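Local coordinates for protein aminotransferase class-III (PDB 6K8H) that belongs to the class-III aminotransferases of the PLP-dependent superfamily and binds (5-hydroxy-4,6-dimethylpyridin-3-yl)methyl dihydrogen phosphate, at residues 344-347 against 348-351; 383-386 against 387-390; 200-203 against 204-208. One frame throughout, in Å; residues are numbered along the deposited sequence.

Contact 1. Residues 344-347 against 348-351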
loop_
_atom_site.group_PDB
_atom_site.type_symbol
_atom_site.label_atom_id
_atom_site.label_comp_id
_atom_site.label_asym_id
_atom_site.label_seq_id
_atom_site.Cartn_x
_atom_site.Cartn_y
_atom_site.Cartn_z
ATOM N N ALA B 344 -9.350 26.651 -10.405
ATOM C CA ALA B 344 -8.989 26.769 -11.814
ATOM C C ALA B 344 -8.665 28.212 -12.170
ATOM O O ALA B 344 -7.725 28.480 -12.928
ATOM C CB ALA B 344 -10.119 26.225 -12.687
ATOM N N THR B 345 -9.420 29.162 -11.617
ATOM C CA THR B 345 -9.112 30.565 -11.858
ATOM C C THR B 345 -7.749 30.924 -11.280
ATOM O O THR B 345 -6.929 31.571 -11.945
ATOM C CB THR B 345 -10.209 31.445 -11.277
ATOM O OG1 THR B 345 -11.423 31.186 -11.993
ATOM C CG2 THR B 345 -9.828 32.909 -11.407
ATOM N N LEU B 346 -7.484 30.496 -10.042
ATOM C CA LEU B 346 -6.186 30.777 -9.442
ATOM C C LEU B 346 -5.054 30.137 -10.243
ATOM O O LEU B 346 -3.980 30.733 -10.404
ATOM C CB LEU B 346 -6.162 30.278 -7.997
ATOM C CG LEU B 346 -6.935 31.104 -6.961
ATOM C CD1 LEU B 346 -6.940 30.392 -5.607
ATOM C CD2 LEU B 346 -6.354 32.509 -6.846
ATOM N N GLY B 347 -5.280 28.928 -10.763
ATOM C CA GLY B 347 -4.255 28.273 -11.560
ATOM C C GLY B 347 -3.986 29.008 -12.856
ATOM O O GLY B 347 -2.827 29.192 -13.248
ATOM N N GLN B 348 -5.049 29.450 -13.530
ATOM C CA GLN B 348 -4.870 30.259 -14.733
ATOM C C GLN B 348 -4.093 31.538 -14.428
ATOM O O GLN B 348 -3.215 31.935 -15.201
ATOM C CB GLN B 348 -6.229 30.578 -15.362
ATOM C CG GLN B 348 -6.131 31.047 -16.800
ATOM C CD GLN B 348 -5.655 32.489 -16.916
ATOM O OE1 GLN B 348 -5.947 33.327 -16.048
ATOM N NE2 GLN B 348 -4.917 32.789 -17.988
ATOM N N GLN B 349 -4.422 32.211 -13.318
ATOM C CA GLN B 349 -3.706 33.429 -12.941
ATOM C C GLN B 349 -2.226 33.161 -12.684
ATOM O O GLN B 349 -1.357 33.937 -13.114
ATOM C CB GLN B 349 -4.369 34.055 -11.713
ATOM C CG GLN B 349 -5.712 34.694 -12.033
ATOM C CD GLN B 349 -6.342 35.368 -10.835
ATOM O OE1 GLN B 349 -6.553 34.742 -9.795
ATOM N NE2 GLN B 349 -6.639 36.658 -10.969
ATOM N N LEU B 350 -1.916 32.074 -11.970
ATOM C CA LEU B 350 -0.516 31.728 -11.738
ATOM C C LEU B 350 0.197 31.465 -13.059
ATOM O O LEU B 350 1.292 31.990 -13.303
ATOM C CB LEU B 350 -0.411 30.508 -10.808
ATOM C CG LEU B 350 0.999 30.132 -10.324
ATOM C CD1 LEU B 350 0.989 29.623 -8.892
ATOM C CD2 LEU B 350 1.650 29.084 -11.231
ATOM N N ARG B 351 -0.412 30.651 -13.927
ATOM C CA ARG B 351 0.241 30.276 -15.180
ATOM C C ARG B 351 0.469 31.495 -16.068
ATOM O O ARG B 351 1.550 31.655 -16.656
ATOM C CB ARG B 351 -0.593 29.214 -15.902
ATOM C CG ARG B 351 -0.499 27.834 -15.255
ATOM C CD ARG B 351 -1.030 26.748 -16.180
ATOM N NE ARG B 351 -2.424 27.007 -16.534
ATOM C CZ ARG B 351 -3.455 26.607 -15.803
ATOM N NH1 ARG B 351 -3.257 25.904 -14.676
ATOM N NH2 ARG B 351 -4.683 26.903 -16.210
HETATM O O HOH W 1 -7.048 26.532 -14.413
HETATM O O HOH W 2 -7.935 33.379 -14.011
#
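Arg351 folds back over Gly347 one helical turn earlier. CB and then CG pass beside the Gly347 carbonyl, Arg351 CG lying 3.4 Å from Gly347 O. With the chain bent at chi3 (-59°), the guanidinium returns over the helix: Arg351 NE is 4.0 Å, CZ 3.7 Å and NH1 3.6 Å from Gly347 O, which sits above one face near its rim. NH1 also makes a weak hydrogen bond to Gly371 O, while NH2 donates to a water whose further link to Ala344 O is very short and uncertain in its exact length. The same Gly347 O accepts from Arg351 N at 2.9 Å, one of four successive i to i+4 backbone bonds of helix 337-361.

On another side of this turn, Gln349 runs extended alongside Thr345, with Gln349 CG 3.4 Å from Thr345 O and Gln349 OE1 3.7 Å from Leu346 CD2. Leu346 and Leu350 pack on Val430 of helix 427-445. The helix is amphipathic here: leucines meet the neighbouring helix, while on the polar side Thr345 O, already used by the helix, takes a second hydrogen bond from a water that also donates to Gln348 OE1; Arg351 is perhaps tied similarly to Ala344.

Contact 2. Residues 383-386 against 387-390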
loop_
_atom_site.group_PDB
_atom_site.type_symbol
_atom_site.label_atom_id
_atom_site.label_comp_id
_atom_site.label_asym_id
_atom_site.label_seq_id
_atom_site.Cartn_x
_atom_site.Cartn_y
_atom_site.Cartn_z
ATOM N N LEU B 383 5.540 19.880 -26.384
ATOM C CA LEU B 383 5.470 18.688 -25.549
ATOM C C LEU B 383 4.517 17.639 -26.106
ATOM O O LEU B 383 4.476 16.514 -25.583
ATOM C CB LEU B 383 5.061 19.089 -24.135
ATOM C CG LEU B 383 6.121 19.975 -23.484
ATOM C CD1 LEU B 383 5.510 20.872 -22.420
ATOM C CD2 LEU B 383 7.217 19.075 -22.914
ATOM N N ALA B 384 3.767 17.981 -27.158
ATOM C CA ALA B 384 2.950 17.005 -27.864
ATOM C C ALA B 384 3.791 15.881 -28.451
ATOM O O ALA B 384 3.264 14.789 -28.701
ATOM C CB ALA B 384 2.145 17.704 -28.967
ATOM N N ASP B 385 5.077 16.126 -28.688
ATOM C CA ASP B 385 6.047 15.082 -29.003
ATOM C C ASP B 385 6.763 14.743 -27.698
ATOM O O ASP B 385 7.623 15.505 -27.245
ATOM C CB ASP B 385 7.029 15.555 -30.082
ATOM C CG ASP B 385 6.331 15.958 -31.387
ATOM O OD1 ASP B 385 5.269 15.381 -31.709
ATOM O OD2 ASP B 385 6.842 16.853 -32.106
ATOM N N TYR B 386 6.418 13.593 -27.103
ATOM C CA TYR B 386 6.737 13.363 -25.695
ATOM C C TYR B 386 8.236 13.336 -25.438
ATOM O O TYR B 386 8.685 13.680 -24.337
ATOM C CB TYR B 386 6.073 12.061 -25.211
ATOM C CG TYR B 386 6.789 10.767 -25.543
ATOM C CD1 TYR B 386 7.786 10.259 -24.708
ATOM C CD2 TYR B 386 6.433 10.019 -26.660
ATOM C CE1 TYR B 386 8.430 9.061 -25.001
ATOM C CE2 TYR B 386 7.072 8.815 -26.959
ATOM C CZ TYR B 386 8.066 8.344 -26.125
ATOM O OH TYR B 386 8.696 7.143 -26.415
ATOM N N ARG B 387 9.028 12.963 -26.436
ATOM C CA ARG B 387 10.464 12.896 -26.219
ATOM C C ARG B 387 11.071 14.269 -25.999
ATOM O O ARG B 387 12.200 14.358 -25.510
ATOM C CB ARG B 387 11.143 12.165 -27.372
ATOM C CG ARG B 387 10.814 10.668 -27.383
ATOM C CD ARG B 387 11.949 9.870 -27.967
ATOM N NE ARG B 387 11.615 8.469 -28.187
ATOM C CZ ARG B 387 11.840 7.496 -27.304
ATOM N NH1 ARG B 387 12.390 7.781 -26.131
ATOM N NH2 ARG B 387 11.521 6.240 -27.593
ATOM N N ASN B 388 10.338 15.336 -26.339
ATOM C CA ASN B 388 10.785 16.684 -26.054
ATOM C C ASN B 388 10.742 17.018 -24.572
ATOM O O ASN B 388 11.347 18.022 -24.172
ATOM C CB ASN B 388 9.934 17.686 -26.833
ATOM C CG ASN B 388 10.233 17.654 -28.308
ATOM O OD1 ASN B 388 11.325 17.250 -28.710
ATOM N ND2 ASN B 388 9.265 18.070 -29.131
ATOM N N SER B 389 10.050 16.216 -23.745
ATOM C CA SER B 389 10.007 16.553 -22.326
ATOM C C SER B 389 11.328 16.255 -21.619
ATOM O O SER B 389 11.529 16.731 -20.501
ATOM C CB SER B 389 8.850 15.833 -21.615
ATOM O OG SER B 389 8.935 14.425 -21.716
ATOM N N VAL B 390 12.219 15.472 -22.231
ATOM C CA VAL B 390 13.504 15.162 -21.618
ATOM C C VAL B 390 14.409 16.385 -21.655
ATOM O O VAL B 390 14.556 17.045 -22.692
ATOM C CB VAL B 390 14.171 13.969 -22.320
ATOM C CG1 VAL B 390 15.460 13.613 -21.615
ATOM C CG2 VAL B 390 13.228 12.763 -22.351
HETATM O O HOH W 3 9.106 18.279 -32.110
#
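Tyr386 O takes two bonds from one residue, Ser389, at the close-packed heart of this turn. Ser389 OG donates to Tyr386 O at 2.7 Å, nearly in line with the carbonyl bond, whereas Ser389 N reaches Tyr386 O at 2.9 Å from above the carbonyl plane. The hydroxyl gets there because OG stands between the backbone N and the carbonyl carbon (chi1 59°). One step earlier Asn388 N donates to Asp385 O, the i to i+3 spacing of a 3-10 turn. Leu383 CD2 packs against Ser389 CA at 3.8 Å. Arg387 lies alongside the Tyr386 ring, its CG over one face in a CH-pi contact; farther out, Tyr386 OH sits over a face of the guanidinium, 3.2 Å from Arg387 NH2 but not bonded to it.

The looser side belongs to exposed Asp385 and to Asn388, whose side chains run side by side. Water fills in between their polar ends, donating to Asp385 OD2 and accepting from Asn388 ND2, which also bonds Pro382 O.

The turn occupies the connection between strand 373-377 and helix 393-408. Leu383 packs on Gln366 and Thr368 of strand 366-370, while Tyr386 OH bonds Asp151, just beyond strand 146-150, and Arg387 NH1 bonds Ser167.

Contact 3. Residues 200-203 against 204-208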
loop_
_atom_site.group_PDB
_atom_site.type_symbol
_atom_site.label_atom_id
_atom_site.label_comp_id
_atom_site.label_asym_id
_atom_site.label_seq_id
_atom_site.Cartn_x
_atom_site.Cartn_y
_atom_site.Cartn_z
ATOM N N ASN B 200 0.584 10.131 -26.930
ATOM C CA ASN B 200 0.163 11.162 -27.895
ATOM C C ASN B 200 0.674 10.895 -29.312
ATOM O O ASN B 200 0.849 11.820 -30.114
ATOM C CB ASN B 200 0.588 12.568 -27.450
ATOM C CG ASN B 200 -0.523 13.310 -26.744
ATOM O OD1 ASN B 200 -1.702 13.097 -27.026
ATOM N ND2 ASN B 200 -0.156 14.187 -25.812
ATOM N N ASP B 201 0.927 9.632 -29.641
ATOM C CA ASP B 201 1.309 9.221 -30.988
ATOM C C ASP B 201 0.340 8.091 -31.335
ATOM O O ASP B 201 0.593 6.917 -31.037
ATOM C CB ASP B 201 2.791 8.811 -31.011
ATOM C CG ASP B 201 3.203 8.087 -32.286
ATOM O OD1 ASP B 201 2.363 7.862 -33.185
ATOM O OD2 ASP B 201 4.399 7.733 -32.370
ATOM N N ILE B 202 -0.794 8.450 -31.943
ATOM C CA ILE B 202 -1.859 7.462 -32.091
ATOM C C ILE B 202 -1.476 6.403 -33.118
ATOM O O ILE B 202 -1.875 5.242 -32.994
ATOM C CB ILE B 202 -3.202 8.142 -32.431
ATOM C CG1 ILE B 202 -4.360 7.128 -32.372
ATOM C CG2 ILE B 202 -3.152 8.803 -33.796
ATOM C CD1 ILE B 202 -4.432 6.334 -31.075
ATOM N N ASP B 203 -0.683 6.761 -34.128
ATOM C CA ASP B 203 -0.303 5.785 -35.150
ATOM C C ASP B 203 0.504 4.631 -34.559
ATOM O O ASP B 203 0.167 3.453 -34.756
ATOM C CB ASP B 203 0.479 6.483 -36.262
ATOM C CG ASP B 203 0.930 5.524 -37.340
ATOM O OD1 ASP B 203 0.068 5.043 -38.105
ATOM O OD2 ASP B 203 2.153 5.260 -37.416
ATOM N N GLY B 204 1.596 4.951 -33.862
ATOM C CA GLY B 204 2.394 3.909 -33.240
ATOM C C GLY B 204 1.627 3.150 -32.173
ATOM O O GLY B 204 1.748 1.925 -32.056
ATOM N N THR B 205 0.817 3.868 -31.389
ATOM C CA THR B 205 -0.012 3.236 -30.368
ATOM C C THR B 205 -0.941 2.193 -30.986
ATOM O O THR B 205 -1.031 1.054 -30.506
ATOM C CB THR B 205 -0.818 4.311 -29.627
ATOM O OG1 THR B 205 0.060 5.095 -28.806
ATOM C CG2 THR B 205 -1.906 3.703 -28.766
ATOM N N GLU B 206 -1.625 2.563 -32.075
ATOM C CA GLU B 206 -2.540 1.636 -32.732
ATOM C C GLU B 206 -1.796 0.451 -33.326
ATOM O O GLU B 206 -2.244 -0.693 -33.192
ATOM C CB GLU B 206 -3.345 2.367 -33.809
ATOM C CG GLU B 206 -4.455 3.241 -33.247
ATOM C CD GLU B 206 -5.386 3.787 -34.319
ATOM O OE1 GLU B 206 -4.953 3.897 -35.492
ATOM O OE2 GLU B 206 -6.551 4.098 -33.988
ATOM N N ARG B 207 -0.653 0.696 -33.975
ATOM C CA ARG B 207 0.074 -0.414 -34.585
ATOM C C ARG B 207 0.533 -1.419 -33.527
ATOM O O ARG B 207 0.446 -2.638 -33.735
ATOM C CB ARG B 207 1.266 0.110 -35.387
ATOM C CG ARG B 207 0.913 0.838 -36.694
ATOM C CD ARG B 207 2.189 1.266 -37.439
ATOM N NE ARG B 207 2.725 2.529 -36.926
ATOM C CZ ARG B 207 4.024 2.813 -36.790
ATOM N NH1 ARG B 207 4.944 1.912 -37.124
ATOM N NH2 ARG B 207 4.403 4.004 -36.312
ATOM N N LEU B 208 0.999 -0.924 -32.374
ATOM C CA LEU B 208 1.438 -1.827 -31.312
ATOM C C LEU B 208 0.272 -2.590 -30.688
ATOM O O LEU B 208 0.391 -3.791 -30.412
ATOM C CB LEU B 208 2.206 -1.044 -30.251
ATOM C CG LEU B 208 3.662 -0.780 -30.630
ATOM C CD1 LEU B 208 4.243 0.327 -29.754
ATOM C CD2 LEU B 208 4.486 -2.051 -30.500
#
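A first torsion of 167° swings the Asp201 carboxylate away from its own amide nitrogen and brings OD1 within reach of the Gly204 N-H, and Asp203 takes nearly the same torsion to present OD2 to Arg207. From its N-cap position Asp201 accepts the Gly204 N-H, with Gly204 N 3.1 Å from Asp201 OD1, a fairly straight bond that meets the oxygen from above the carboxylate plane. Its backbone carbonyl is used as well: Thr205 N donates to Asp201 O in the carbonyl plane, and Thr205 OG1 reaches Asp201 O at 2.9 Å from above that plane. This is an N-cap at the start of helix 202-211, and an acidic residue there would also be expected to interact favourably with the helix dipole. The helix follows strand 194-197 of the large mixed sheet, and Thr205 and Leu208 both pack on Leu197 of that strand.

Further along, Asp203 and Arg207 form an i to i+4 salt bridge: Asp203 OD2 lies 2.8 Å from both Arg207 NE and Arg207 NH2. Their planes are 30° apart, and the individual N-H bonds are bent and weak. Ile202 CD1 lies 3.8 Å from Glu206 CG, the two side chains slanting across each other. The Glu206 carboxylate reaches past this contact to a salt bridge with Arg240 of helix 235-248, on which Ile202 also rests through Phe237.

Overall arrangement
From the N terminus, contact 3 comes first, where the chain leaves strand 194-197 and enters helix 202-211. Contact 1 follows within the long helix 337-361, and contact 2 forms once strand 373-377 has been left behind. All three are local turns in series: none nests within or crosses another, and none closes a long loop. Contacts 2 and 3 nevertheless meet in space, Ala384 O lying 3.7 Å from Asn200 CB, which brings the later connection against the loop just before helix 202-211, beside the seven-stranded sheet. Contact 1 is separate, its centre about 23 Å from that of contact 2; side chains of its turn pack on helix 427-445 and strand 373-377.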